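Local coordinates for protein inositol 2-dehydrogenase/D-chiro-inositol 3-dehydrogenase (Lactobacillus casei, PDB 4MIY) that oxidises myo-inositol, and also D-chiro-inositol, to the corresponding keto-inositols, with NAD as the hydride acceptor, at residues G124-Y129 with N276-A281; D179-L184 with V238-I243; H155-V160 with Y234-K239. All blocks are in the same frame, centred on the assembly; numbering follows the deposited sequence. Where two conformers were deposited one is given.

Contact 1. Residues G124-Y129 with N276-A281. With NAD (nicotinamide-adenine-dinucleotide), chain E.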
loop_
_atom_site.group_PDB
_atom_site.type_symbol
_atom_site.label_atom_id
_atom_site.label_comp_id
_atom_site.label_asym_id
_atom_site.label_seq_id
_atom_site.Cartn_x
_atom_site.Cartn_y
_atom_site.Cartn_z
ATOM N N GLY A 124 -29.342 -16.051 -4.596
ATOM C CA GLY A 124 -28.542 -15.225 -3.722
ATOM C C GLY A 124 -27.018 -15.233 -3.815
ATOM O O GLY A 124 -26.365 -15.257 -2.804
ATOM N N PHE A 125 -26.473 -15.172 -5.013
ATOM C CA PHE A 125 -25.046 -15.019 -5.178
ATOM C C PHE A 125 -24.619 -13.544 -5.035
ATOM O O PHE A 125 -24.527 -12.838 -5.993
ATOM C CB PHE A 125 -24.577 -15.587 -6.518
ATOM C CG PHE A 125 -24.710 -17.082 -6.635
ATOM C CD1 PHE A 125 -24.029 -17.904 -5.812
ATOM C CD2 PHE A 125 -25.504 -17.628 -7.583
ATOM C CE1 PHE A 125 -24.152 -19.267 -5.910
ATOM C CE2 PHE A 125 -25.638 -18.987 -7.688
ATOM C CZ PHE A 125 -24.964 -19.790 -6.844
ATOM N N MET A 126 -24.307 -13.133 -3.825
ATOM C CA MET A 126 -24.074 -11.736 -3.534
ATOM C C MET A 126 -22.761 -11.133 -3.996
ATOM O O MET A 126 -22.641 -9.965 -4.005
ATOM C CB MET A 126 -24.248 -11.465 -2.035
ATOM C CG MET A 126 -23.033 -11.785 -1.176
ATOM S SD MET A 126 -22.701 -13.554 -1.106
ATOM C CE MET A 126 -21.242 -13.613 -0.058
ATOM N N ARG A 127 -21.789 -11.958 -4.332
ATOM C CA ARG A 127 -20.489 -11.437 -4.706
ATOM C C ARG A 127 -20.563 -10.453 -5.833
ATOM O O ARG A 127 -19.794 -9.570 -5.907
ATOM C CB ARG A 127 -19.551 -12.548 -5.111
ATOM C CG ARG A 127 -19.172 -13.495 -4.007
ATOM C CD ARG A 127 -18.024 -12.961 -3.195
ATOM N NE ARG A 127 -17.382 -13.959 -2.357
ATOM C CZ ARG A 127 -16.349 -14.696 -2.719
ATOM N NH1 ARG A 127 -15.802 -14.567 -3.896
ATOM N NH2 ARG A 127 -15.854 -15.563 -1.880
ATOM N N ARG A 128 -21.529 -10.650 -6.709
ATOM C CA ARG A 128 -21.649 -9.841 -7.892
ATOM C C ARG A 128 -22.008 -8.416 -7.507
ATOM O O ARG A 128 -21.832 -7.525 -8.280
ATOM C CB ARG A 128 -22.710 -10.407 -8.836
ATOM C CG ARG A 128 -22.409 -11.745 -9.394
ATOM C CD ARG A 128 -23.356 -12.071 -10.529
ATOM N NE ARG A 128 -23.321 -13.471 -10.933
ATOM C CZ ARG A 128 -23.827 -13.922 -12.061
ATOM N NH1 ARG A 128 -24.399 -13.102 -12.903
ATOM N NH2 ARG A 128 -23.747 -15.197 -12.344
ATOM N N TYR A 129 -22.477 -8.241 -6.288
ATOM C CA TYR A 129 -22.937 -6.948 -5.820
ATOM C C TYR A 129 -21.921 -6.214 -4.947
ATOM O O TYR A 129 -22.117 -5.098 -4.568
ATOM C CB TYR A 129 -24.245 -7.114 -5.073
ATOM C CG TYR A 129 -25.412 -7.536 -5.950
ATOM C CD1 TYR A 129 -26.170 -6.618 -6.595
ATOM C CD2 TYR A 129 -25.725 -8.848 -6.107
ATOM C CE1 TYR A 129 -27.195 -6.994 -7.389
ATOM C CE2 TYR A 129 -26.758 -9.239 -6.882
ATOM C CZ TYR A 129 -27.500 -8.316 -7.521
ATOM O OH TYR A 129 -28.554 -8.667 -8.306
ATOM N N ASN A 276 -19.607 -9.745 8.100
ATOM C CA ASN A 276 -19.335 -8.358 8.061
ATOM C C ASN A 276 -18.724 -7.947 6.718
ATOM O O ASN A 276 -19.042 -6.927 6.207
ATOM C CB ASN A 276 -18.468 -7.972 9.231
ATOM C CG ASN A 276 -19.191 -8.094 10.553
ATOM O OD1 ASN A 276 -20.405 -8.219 10.603
ATOM N ND2 ASN A 276 -18.446 -8.047 11.627
ATOM N N ARG A 277 -17.909 -8.807 6.139
ATOM C CA ARG A 277 -17.285 -8.517 4.845
ATOM C C ARG A 277 -18.283 -8.228 3.749
ATOM O O ARG A 277 -18.061 -7.421 2.943
ATOM C CB ARG A 277 -16.349 -9.662 4.429
ATOM C CG ARG A 277 -15.776 -9.564 3.035
ATOM C CD ARG A 277 -14.861 -8.347 2.812
ATOM N NE ARG A 277 -14.383 -8.269 1.450
ATOM C CZ ARG A 277 -15.080 -7.756 0.456
ATOM N NH1 ARG A 277 -16.270 -7.251 0.671
ATOM N NH2 ARG A 277 -14.586 -7.710 -0.752
ATOM N N PHE A 278 -19.402 -8.919 3.788
ATOM C CA PHE A 278 -20.369 -8.856 2.704
ATOM C C PHE A 278 -21.694 -8.187 3.044
ATOM O O PHE A 278 -22.608 -8.257 2.297
ATOM C CB PHE A 278 -20.507 -10.227 1.994
ATOM C CG PHE A 278 -19.289 -10.597 1.184
ATOM C CD1 PHE A 278 -18.933 -9.858 0.090
ATOM C CD2 PHE A 278 -18.483 -11.648 1.528
ATOM C CE1 PHE A 278 -17.836 -10.155 -0.636
ATOM C CE2 PHE A 278 -17.398 -11.941 0.794
ATOM C CZ PHE A 278 -17.070 -11.203 -0.291
ATOM N N ILE A 279 -21.739 -7.477 4.154
ATOM C CA ILE A 279 -22.912 -6.715 4.558
ATOM C C ILE A 279 -23.433 -5.844 3.413
ATOM O O ILE A 279 -24.588 -5.835 3.121
ATOM C CB ILE A 279 -22.655 -5.786 5.777
ATOM C CG1 ILE A 279 -22.609 -6.548 7.089
ATOM C CG2 ILE A 279 -23.780 -4.797 5.932
ATOM C CD1 ILE A 279 -22.118 -5.733 8.282
ATOM N N GLN A 280 -22.530 -5.127 2.759
ATOM C CA GLN A 280 -22.910 -4.240 1.685
ATOM C C GLN A 280 -23.502 -5.001 0.521
ATOM O O GLN A 280 -24.504 -4.620 0.001
ATOM C CB GLN A 280 -21.719 -3.381 1.222
ATOM C CG GLN A 280 -21.964 -2.578 -0.015
ATOM C CD GLN A 280 -21.524 -3.255 -1.286
ATOM O OE1 GLN A 280 -20.399 -3.644 -1.422
ATOM N NE2 GLN A 280 -22.434 -3.403 -2.203
ATOM N N ALA A 281 -22.861 -6.075 0.129
ATOM C CA ALA A 281 -23.341 -6.838 -1.002
ATOM C C ALA A 281 -24.719 -7.422 -0.757
ATOM O O ALA A 281 -25.549 -7.372 -1.601
ATOM C CB ALA A 281 -22.362 -7.898 -1.376
HETATM P PA NAD E . -30.174 -22.311 9.419
HETATM O O1A NAD E . -30.091 -23.739 9.656
HETATM O O2A NAD E . -29.916 -21.381 10.415
HETATM O O5B NAD E . -31.658 -21.876 9.077
HETATM C C5B NAD E . -32.477 -22.531 8.196
HETATM C C4B NAD E . -33.923 -22.465 8.706
HETATM O O4B NAD E . -34.694 -23.182 7.780
HETATM C C3B NAD E . -34.186 -23.234 9.993
HETATM O O3B NAD E . -34.898 -22.450 10.859
HETATM C C2B NAD E . -34.942 -24.467 9.579
HETATM O O2B NAD E . -35.825 -24.928 10.573
HETATM C C1B NAD E . -35.712 -23.970 8.416
HETATM N N9A NAD E . -36.135 -24.983 7.476
HETATM C C8A NAD E . -35.500 -26.039 7.074
HETATM N N7A NAD E . -36.159 -26.699 6.130
HETATM C C5A NAD E . -37.274 -26.029 5.914
HETATM C C6A NAD E . -38.455 -26.155 5.083
HETATM N N6A NAD E . -38.624 -27.120 4.214
HETATM N N1A NAD E . -39.348 -25.197 5.169
HETATM C C2A NAD E . -39.258 -24.212 5.983
HETATM N N3A NAD E . -38.237 -24.052 6.796
HETATM C C4A NAD E . -37.239 -24.913 6.789
HETATM O O3 NAD E . -29.338 -22.115 8.092
HETATM P PN NAD E . -28.922 -20.696 7.391
HETATM O O1N NAD E . -27.535 -20.407 7.733
HETATM O O2N NAD E . -29.779 -19.663 7.841
HETATM O O5D NAD E . -28.885 -20.994 5.896
HETATM C C5D NAD E . -30.091 -20.983 5.173
HETATM C C4D NAD E . -29.837 -20.893 3.704
HETATM O O4D NAD E . -29.157 -19.672 3.475
HETATM C C3D NAD E . -28.971 -22.010 3.228
HETATM O O3D NAD E . -29.376 -22.345 1.938
HETATM C C2D NAD E . -27.606 -21.328 3.229
HETATM O O2D NAD E . -26.830 -21.971 2.293
HETATM C C1D NAD E . -27.961 -19.935 2.790
HETATM N N1N NAD E . -26.927 -18.962 3.144
HETATM C C2N NAD E . -26.367 -18.217 2.195
HETATM C C3N NAD E . -25.357 -17.312 2.449
HETATM C C7N NAD E . -24.761 -16.476 1.341
HETATM O O7N NAD E . -25.353 -16.253 0.334
HETATM N N7N NAD E . -23.608 -15.993 1.574
HETATM C C4N NAD E . -24.960 -17.144 3.764
HETATM C C5N NAD E . -25.576 -17.925 4.716
HETATM C C6N NAD E . -26.544 -18.832 4.373
#

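Contact 2. Residues D179-L184 with V238-I243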
loop_
_atom_site.group_PDB
_atom_site.type_symbol
_atom_site.label_atom_id
_atom_site.label_comp_id
_atom_site.label_asym_id
_atom_site.label_seq_id
_atom_site.Cartn_x
_atom_site.Cartn_y
_atom_site.Cartn_z
ATOM N N ASP A 179 -19.835 -19.145 -9.007
ATOM C CA ASP A 179 -20.720 -18.219 -9.651
ATOM C C ASP A 179 -20.012 -16.993 -10.222
ATOM O O ASP A 179 -20.351 -16.507 -11.271
ATOM C CB ASP A 179 -21.818 -17.762 -8.738
ATOM C CG ASP A 179 -22.650 -16.672 -9.363
ATOM O OD1 ASP A 179 -23.499 -16.965 -10.200
ATOM O OD2 ASP A 179 -22.409 -15.524 -9.046
ATOM N N GLU A 180 -19.011 -16.524 -9.516
ATOM C CA GLU A 180 -18.351 -15.258 -9.825
ATOM C C GLU A 180 -17.528 -15.257 -11.091
ATOM O O GLU A 180 -17.577 -14.344 -11.837
ATOM C CB GLU A 180 -17.434 -14.902 -8.648
ATOM C CG GLU A 180 -16.788 -13.580 -8.690
ATOM C CD GLU A 180 -15.892 -13.367 -7.497
ATOM O OE1 GLU A 180 -16.383 -13.308 -6.396
ATOM O OE2 GLU A 180 -14.695 -13.258 -7.714
ATOM N N MET A 181 -16.780 -16.311 -11.332
ATOM C CA MET A 181 -15.824 -16.268 -12.412
ATOM C C MET A 181 -16.380 -16.230 -13.834
ATOM O O MET A 181 -15.880 -15.554 -14.659
ATOM C CB MET A 181 -14.792 -17.385 -12.282
ATOM C CG MET A 181 -14.019 -17.390 -10.971
ATOM S SD MET A 181 -13.161 -15.835 -10.678
ATOM C CE MET A 181 -12.562 -16.159 -9.025
ATOM N N HIS A 182 -17.404 -17.017 -14.087
ATOM C CA HIS A 182 -18.008 -17.008 -15.384
ATOM C C HIS A 182 -18.685 -15.676 -15.698
ATOM O O HIS A 182 -18.617 -15.222 -16.800
ATOM C CB HIS A 182 -18.900 -18.244 -15.620
ATOM C CG HIS A 182 -20.193 -18.250 -14.875
ATOM N ND1 HIS A 182 -21.334 -17.660 -15.354
ATOM C CD2 HIS A 182 -20.542 -18.847 -13.718
ATOM C CE1 HIS A 182 -22.302 -17.830 -14.486
ATOM N NE2 HIS A 182 -21.855 -18.558 -13.489
ATOM N N TRP A 183 -19.256 -15.048 -14.686
ATOM C CA TRP A 183 -19.788 -13.700 -14.808
ATOM C C TRP A 183 -18.700 -12.665 -15.028
ATOM O O TRP A 183 -18.805 -11.873 -15.871
ATOM C CB TRP A 183 -20.580 -13.358 -13.561
ATOM C CG TRP A 183 -20.885 -11.910 -13.314
ATOM C CD1 TRP A 183 -21.871 -11.190 -13.871
ATOM C CD2 TRP A 183 -20.227 -11.029 -12.394
ATOM N NE1 TRP A 183 -21.860 -9.913 -13.387
ATOM C CE2 TRP A 183 -20.867 -9.804 -12.461
ATOM C CE3 TRP A 183 -19.166 -11.171 -11.506
ATOM C CZ2 TRP A 183 -20.466 -8.737 -11.708
ATOM C CZ3 TRP A 183 -18.779 -10.099 -10.783
ATOM C CH2 TRP A 183 -19.427 -8.923 -10.877
ATOM N N LEU A 184 -17.645 -12.741 -14.233
ATOM C CA LEU A 184 -16.517 -11.845 -14.362
ATOM C C LEU A 184 -15.953 -11.804 -15.750
ATOM O O LEU A 184 -15.671 -10.782 -16.274
ATOM C CB LEU A 184 -15.402 -12.286 -13.413
ATOM C CG LEU A 184 -14.075 -11.501 -13.454
ATOM C CD1 LEU A 184 -14.214 -10.087 -12.977
ATOM C CD2 LEU A 184 -13.033 -12.177 -12.667
ATOM N N VAL A 238 -11.081 -12.277 0.893
ATOM C CA VAL A 238 -11.328 -12.598 -0.493
ATOM C C VAL A 238 -10.332 -11.834 -1.380
ATOM O O VAL A 238 -10.248 -10.653 -1.314
ATOM C CB VAL A 238 -12.805 -12.278 -0.851
ATOM C CG1 VAL A 238 -13.073 -12.365 -2.308
ATOM C CG2 VAL A 238 -13.758 -13.189 -0.087
ATOM N N LYS A 239 -9.548 -12.569 -2.143
ATOM C CA LYS A 239 -8.558 -11.979 -3.025
ATOM C C LYS A 239 -8.864 -12.352 -4.464
ATOM O O LYS A 239 -9.350 -13.402 -4.722
ATOM C CB LYS A 239 -7.145 -12.477 -2.685
ATOM C CG LYS A 239 -6.737 -12.377 -1.232
ATOM C CD LYS A 239 -5.327 -12.894 -1.086
ATOM C CE LYS A 239 -4.826 -12.894 0.351
ATOM N NZ LYS A 239 -3.396 -13.124 0.424
ATOM N N LEU A 240 -8.549 -11.466 -5.380
ATOM C CA LEU A 240 -8.852 -11.652 -6.773
ATOM C C LEU A 240 -7.877 -10.878 -7.631
ATOM O O LEU A 240 -7.684 -9.731 -7.434
ATOM C CB LEU A 240 -10.276 -11.188 -7.061
ATOM C CG LEU A 240 -10.749 -11.265 -8.511
ATOM C CD1 LEU A 240 -10.781 -12.699 -8.963
ATOM C CD2 LEU A 240 -12.085 -10.679 -8.597
ATOM N N GLU A 241 -7.253 -11.568 -8.557
ATOM C CA GLU A 241 -6.290 -11.009 -9.465
ATOM C C GLU A 241 -6.581 -11.537 -10.864
ATOM O O GLU A 241 -6.714 -12.702 -11.052
ATOM C CB GLU A 241 -4.886 -11.428 -9.032
ATOM C CG GLU A 241 -3.793 -10.960 -9.881
ATOM C CD GLU A 241 -2.446 -11.560 -9.490
ATOM O OE1 GLU A 241 -2.417 -12.507 -8.733
ATOM O OE2 GLU A 241 -1.432 -11.060 -9.944
ATOM N N VAL A 242 -6.677 -10.633 -11.818
ATOM C CA VAL A 242 -6.824 -10.977 -13.211
ATOM C C VAL A 242 -5.563 -10.601 -13.972
ATOM O O VAL A 242 -5.138 -9.491 -13.946
ATOM C CB VAL A 242 -8.068 -10.297 -13.848
ATOM C CG1 VAL A 242 -8.211 -10.705 -15.319
ATOM C CG2 VAL A 242 -9.278 -10.623 -13.096
ATOM N N ILE A 243 -4.969 -11.587 -14.619
ATOM C CA ILE A 243 -3.815 -11.409 -15.458
ATOM C C ILE A 243 -4.232 -11.242 -16.891
ATOM O O ILE A 243 -4.740 -12.146 -17.467
ATOM C CB ILE A 243 -2.943 -12.659 -15.429
ATOM C CG1 ILE A 243 -2.640 -13.068 -13.998
ATOM C CG2 ILE A 243 -1.719 -12.472 -16.265
ATOM C CD1 ILE A 243 -1.928 -12.135 -13.323
#

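Contact 3. Residues H155-V160 with Y234-K239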
loop_
_atom_site.group_PDB
_atom_site.type_symbol
_atom_site.label_atom_id
_atom_site.label_comp_id
_atom_site.label_asym_id
_atom_site.label_seq_id
_atom_site.Cartn_x
_atom_site.Cartn_y
_atom_site.Cartn_z
ATOM N N HIS A 155 -9.967 -17.681 -1.265
ATOM C CA HIS A 155 -11.081 -17.641 -0.372
ATOM C C HIS A 155 -10.593 -18.173 0.971
ATOM O O HIS A 155 -10.423 -19.326 1.157
ATOM C CB HIS A 155 -12.263 -18.444 -0.931
ATOM C CG HIS A 155 -13.567 -18.165 -0.254
ATOM N ND1 HIS A 155 -14.774 -18.495 -0.819
ATOM C CD2 HIS A 155 -13.853 -17.638 0.948
ATOM C CE1 HIS A 155 -15.743 -18.148 -0.008
ATOM N NE2 HIS A 155 -15.213 -17.626 1.074
ATOM N N ILE A 156 -10.333 -17.228 1.857
ATOM C CA ILE A 156 -9.663 -17.447 3.119
ATOM C C ILE A 156 -10.650 -17.228 4.272
ATOM O O ILE A 156 -11.311 -16.228 4.357
ATOM C CB ILE A 156 -8.496 -16.489 3.289
ATOM C CG1 ILE A 156 -7.534 -16.549 2.105
ATOM C CG2 ILE A 156 -7.739 -16.758 4.546
ATOM C CD1 ILE A 156 -6.941 -17.853 1.867
ATOM N N ASN A 157 -10.749 -18.215 5.135
ATOM C CA ASN A 157 -11.631 -18.176 6.277
ATOM C C ASN A 157 -10.841 -18.656 7.490
ATOM O O ASN A 157 -9.991 -19.482 7.364
ATOM C CB ASN A 157 -12.840 -19.058 5.977
ATOM C CG ASN A 157 -13.794 -19.165 7.115
ATOM O OD1 ASN A 157 -14.646 -18.333 7.297
ATOM N ND2 ASN A 157 -13.648 -20.202 7.890
ATOM N N PRO A 158 -11.113 -18.089 8.652
ATOM C CA PRO A 158 -10.234 -18.387 9.793
ATOM C C PRO A 158 -10.384 -19.789 10.429
ATOM O O PRO A 158 -9.421 -20.408 10.754
ATOM C CB PRO A 158 -10.610 -17.304 10.789
ATOM C CG PRO A 158 -11.960 -16.805 10.347
ATOM C CD PRO A 158 -12.034 -16.977 8.914
ATOM N N ASN A 159 -11.617 -20.241 10.559
ATOM C CA ASN A 159 -11.934 -21.511 11.200
ATOM C C ASN A 159 -13.350 -21.950 10.848
ATOM O O ASN A 159 -14.159 -21.149 10.489
ATOM C CB ASN A 159 -11.799 -21.409 12.728
ATOM C CG ASN A 159 -10.405 -21.724 13.225
ATOM O OD1 ASN A 159 -9.911 -22.819 13.039
ATOM N ND2 ASN A 159 -9.780 -20.767 13.887
ATOM N N VAL A 160 -13.623 -23.229 10.980
ATOM C CA VAL A 160 -14.937 -23.772 10.669
ATOM C C VAL A 160 -15.584 -24.500 11.817
ATOM O O VAL A 160 -14.941 -24.896 12.734
ATOM C CB VAL A 160 -14.917 -24.666 9.436
ATOM C CG1 VAL A 160 -14.543 -23.834 8.232
ATOM C CG2 VAL A 160 -13.969 -25.823 9.604
ATOM N N TYR A 234 -5.938 -16.487 10.536
ATOM C CA TYR A 234 -5.612 -15.083 10.661
ATOM C C TYR A 234 -6.789 -14.137 10.400
ATOM O O TYR A 234 -6.814 -13.075 10.897
ATOM C CB TYR A 234 -4.416 -14.695 9.772
ATOM C CG TYR A 234 -4.707 -14.487 8.307
ATOM C CD1 TYR A 234 -5.165 -13.290 7.846
ATOM C CD2 TYR A 234 -4.518 -15.482 7.403
ATOM C CE1 TYR A 234 -5.432 -13.097 6.537
ATOM C CE2 TYR A 234 -4.792 -15.296 6.085
ATOM C CZ TYR A 234 -5.232 -14.101 5.660
ATOM O OH TYR A 234 -5.529 -13.886 4.346
ATOM N N GLY A 235 -7.723 -14.565 9.578
ATOM C CA GLY A 235 -8.774 -13.710 9.112
ATOM C C GLY A 235 -9.642 -14.277 8.011
ATOM O O GLY A 235 -9.426 -15.358 7.559
ATOM N N TYR A 236 -10.664 -13.511 7.656
ATOM C CA TYR A 236 -11.485 -13.754 6.503
ATOM C C TYR A 236 -11.066 -12.812 5.386
ATOM O O TYR A 236 -11.044 -11.630 5.560
ATOM C CB TYR A 236 -12.995 -13.607 6.804
ATOM C CG TYR A 236 -13.834 -13.979 5.607
ATOM C CD1 TYR A 236 -14.154 -15.286 5.359
ATOM C CD2 TYR A 236 -14.249 -13.039 4.682
ATOM C CE1 TYR A 236 -14.846 -15.633 4.275
ATOM C CE2 TYR A 236 -14.950 -13.397 3.590
ATOM C CZ TYR A 236 -15.231 -14.690 3.368
ATOM O OH TYR A 236 -15.925 -15.060 2.255
ATOM N N GLU A 237 -10.745 -13.365 4.239
ATOM C CA GLU A 237 -10.278 -12.561 3.139
ATOM C C GLU A 237 -10.640 -13.147 1.788
ATOM O O GLU A 237 -10.531 -14.316 1.583
ATOM C CB GLU A 237 -8.767 -12.328 3.275
ATOM C CG GLU A 237 -8.212 -11.292 2.365
ATOM C CD GLU A 237 -6.783 -10.875 2.709
ATOM O OE1 GLU A 237 -6.174 -11.426 3.616
ATOM O OE2 GLU A 237 -6.282 -9.999 2.017
ATOM N N VAL A 238 -11.081 -12.277 0.893
ATOM C CA VAL A 238 -11.328 -12.598 -0.493
ATOM C C VAL A 238 -10.332 -11.834 -1.380
ATOM O O VAL A 238 -10.248 -10.653 -1.314
ATOM C CB VAL A 238 -12.805 -12.278 -0.851
ATOM C CG1 VAL A 238 -13.073 -12.365 -2.308
ATOM C CG2 VAL A 238 -13.758 -13.189 -0.087
ATOM N N LYS A 239 -9.548 -12.569 -2.143
ATOM C CA LYS A 239 -8.558 -11.979 -3.025
ATOM C C LYS A 239 -8.864 -12.352 -4.464
ATOM O O LYS A 239 -9.350 -13.402 -4.722
ATOM C CB LYS A 239 -7.145 -12.477 -2.685
ATOM C CG LYS A 239 -6.737 -12.377 -1.232
ATOM C CD LYS A 239 -5.327 -12.894 -1.086
ATOM C CE LYS A 239 -4.826 -12.894 0.351
ATOM N NZ LYS A 239 -3.396 -13.124 0.424
#

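Contact 1. Residues G124-Y129 with N276-A281
Phe278 meets Met126 and Arg127 with two parts of its ring. The methyl CE of Met126 comes up off-centre near the CB end of the ring, 3.7 Å from Phe278 CD2. This is an off-centre CH-pi contact. Met126 SD is farther above the same ring, so the pair is also a Met-aromatic contact. The two side chains cross at about a right angle. At the far end of the ring, Phe278 CZ touches Arg127 NE at 3.5 Å and also Arg127 CD. The guanidinium and ring planes are only 14° apart, but the approach is oblique. The other end of the guanidinium is turned to Glu177 and Glu180, with a salt bridge to each.

Met126 CG is placed between the backbone N and the carbonyl carbon (chi1 83°), and the chain bends again at chi2. This turns the thioether towards the cofactor: Met126 CE is 3.7 Å from N7N of the NAD carboxamide. Ala281 CB packs against Met126, 3.4 Å from Met126 O and 3.9 Å from Met126 CG. It also touches Tyr129 CB, while Tyr129 OH bonds to Glu288.

One hydrogen bond joins the segments. Gln280 NE2 donates to Tyr129 O at 2.9 Å, with an N-H...O angle of 164°. The acceptor lies near the amide plane, and Gln280 OE1 takes the backbone N-H of Gln131, so both ends of the amide are held.

With an alanine at Phe278 the ring is gone from beside Met126 CE and Arg127 NE, and the thioether is likely to become freer to shift beside the nicotinamide. The chemistry is mainly apolar, with one nearly straight hydrogen bond, from the partly exposed Gln280. This is consistent with the loop after strand 121-123 being held against the start of helix 279-294, where Gly124 and Met126 line the NAD pocket.

Contact 2. Residues D179-L184 with V238-I243
Leu240 CG is anti to its backbone N (chi1 178°), which sends both methyls of Leu240 out from the strand towards helix 168-185. On the helix, Glu180 CG is also anti to its backbone N (chi1 -173°) and the chain is extended beyond CG, so that it approaches the leucine from the opposite direction. Met181 reaches the same leucine by a bent route, with a turn at chi2.

Three side chains of the helix therefore gather at Leu240. Glu180 OE2 lies 3.8 Å from Leu240 CD2, an oxygen against a methyl with no hydrogen bond between them. The other oxygen, Glu180 OE1, is paired with Arg127, which probably helps to offset the charge of this buried carboxylate. Met181 CE touches Leu240 CD1 at 3.9 Å, the two chains passing in opposite directions. Leu184 CD2 is at the looser distance of 4.4 Å from Leu240 CD1. It is nearer to Val242, with Leu184 CD2 and Val242 CG2 4.1 Å apart.

The contact is modest in area. The segment axes approach to 12.2 Å and their directions differ by 31°. Val151 and Ala153 of strand 148-156 carry the apolar surface on beside Leu240 and Met181, and Leu136 of helix 131-141 covers Val242. This is a helix lying along one face of a beta-sheet, as expected in the C-terminal alpha/beta domain of the Gfo/Idh/MocA family.

Contact 3. Residues H155-V160 with Y234-K239
Ile156 and Glu237 form an antiparallel hydrogen-bonded pair. Ile156 N donates to Glu237 O at 2.9 Å, and Glu237 N returns a bond of 2.9 Å to Ile156 O. The first bond runs nearly straight out from the carbonyl; the second is tilted from the carbonyl plane. Ile156 O also receives a CA-H...O contact from Tyr236 CA at 3.3 Å.

His155 and Val238 are the next pair, of the non-hydrogen-bonded kind. Tyr236 CG, anti to the backbone N (chi1 -175°), carries the phenol to His155. His155 NE2 gives a weak, bent bond to Tyr236 OH (2.9 Å, 121°), and its stronger partner is Glu177, at ND1. The His155 and Tyr236 rings meet rim to rim, with planes 86° apart.

Tyr234 OH donates to Glu237 OE1 at 2.6 Å. Glu237 OE1 also takes a salt bridge from Arg261 of a third subunit. The Tyr234 ring packs on Ile156 CG2. Asn157 ND2 bonds to Asn159 O and also to Val230 O. Pro158 has no N-H to offer, and its CD rests 3.4 Å from Gly235 O.

Strand 148-156 lies between 237-244 and 223-229 in the sheet. Tyr236 reaches Arg277 of helix 274-277 and Phe278 just beyond.

In the fold
All three contacts are largely buried, but they differ in place and chemistry. Contact 1 lies nearest the chain centre, beside the nicotinamide, and is mostly apolar. Contact 2 packs a helix on the sheet by side chains alone. Contact 3 joins two neighbouring strands of that sheet by backbone hydrogen bonds. Contacts 2 and 3 share Val238 and Lys239 on strand 237-244; Lys239 forms salt bridges to a second subunit. Both reach neighbouring subunits, contact 3 with more residues at the third. Contact 1 is tied to contact 2 by two salt bridges from the loop arginines to helix 168-185. It meets contact 3 by packing, with Arg127 and Phe278 against Val238.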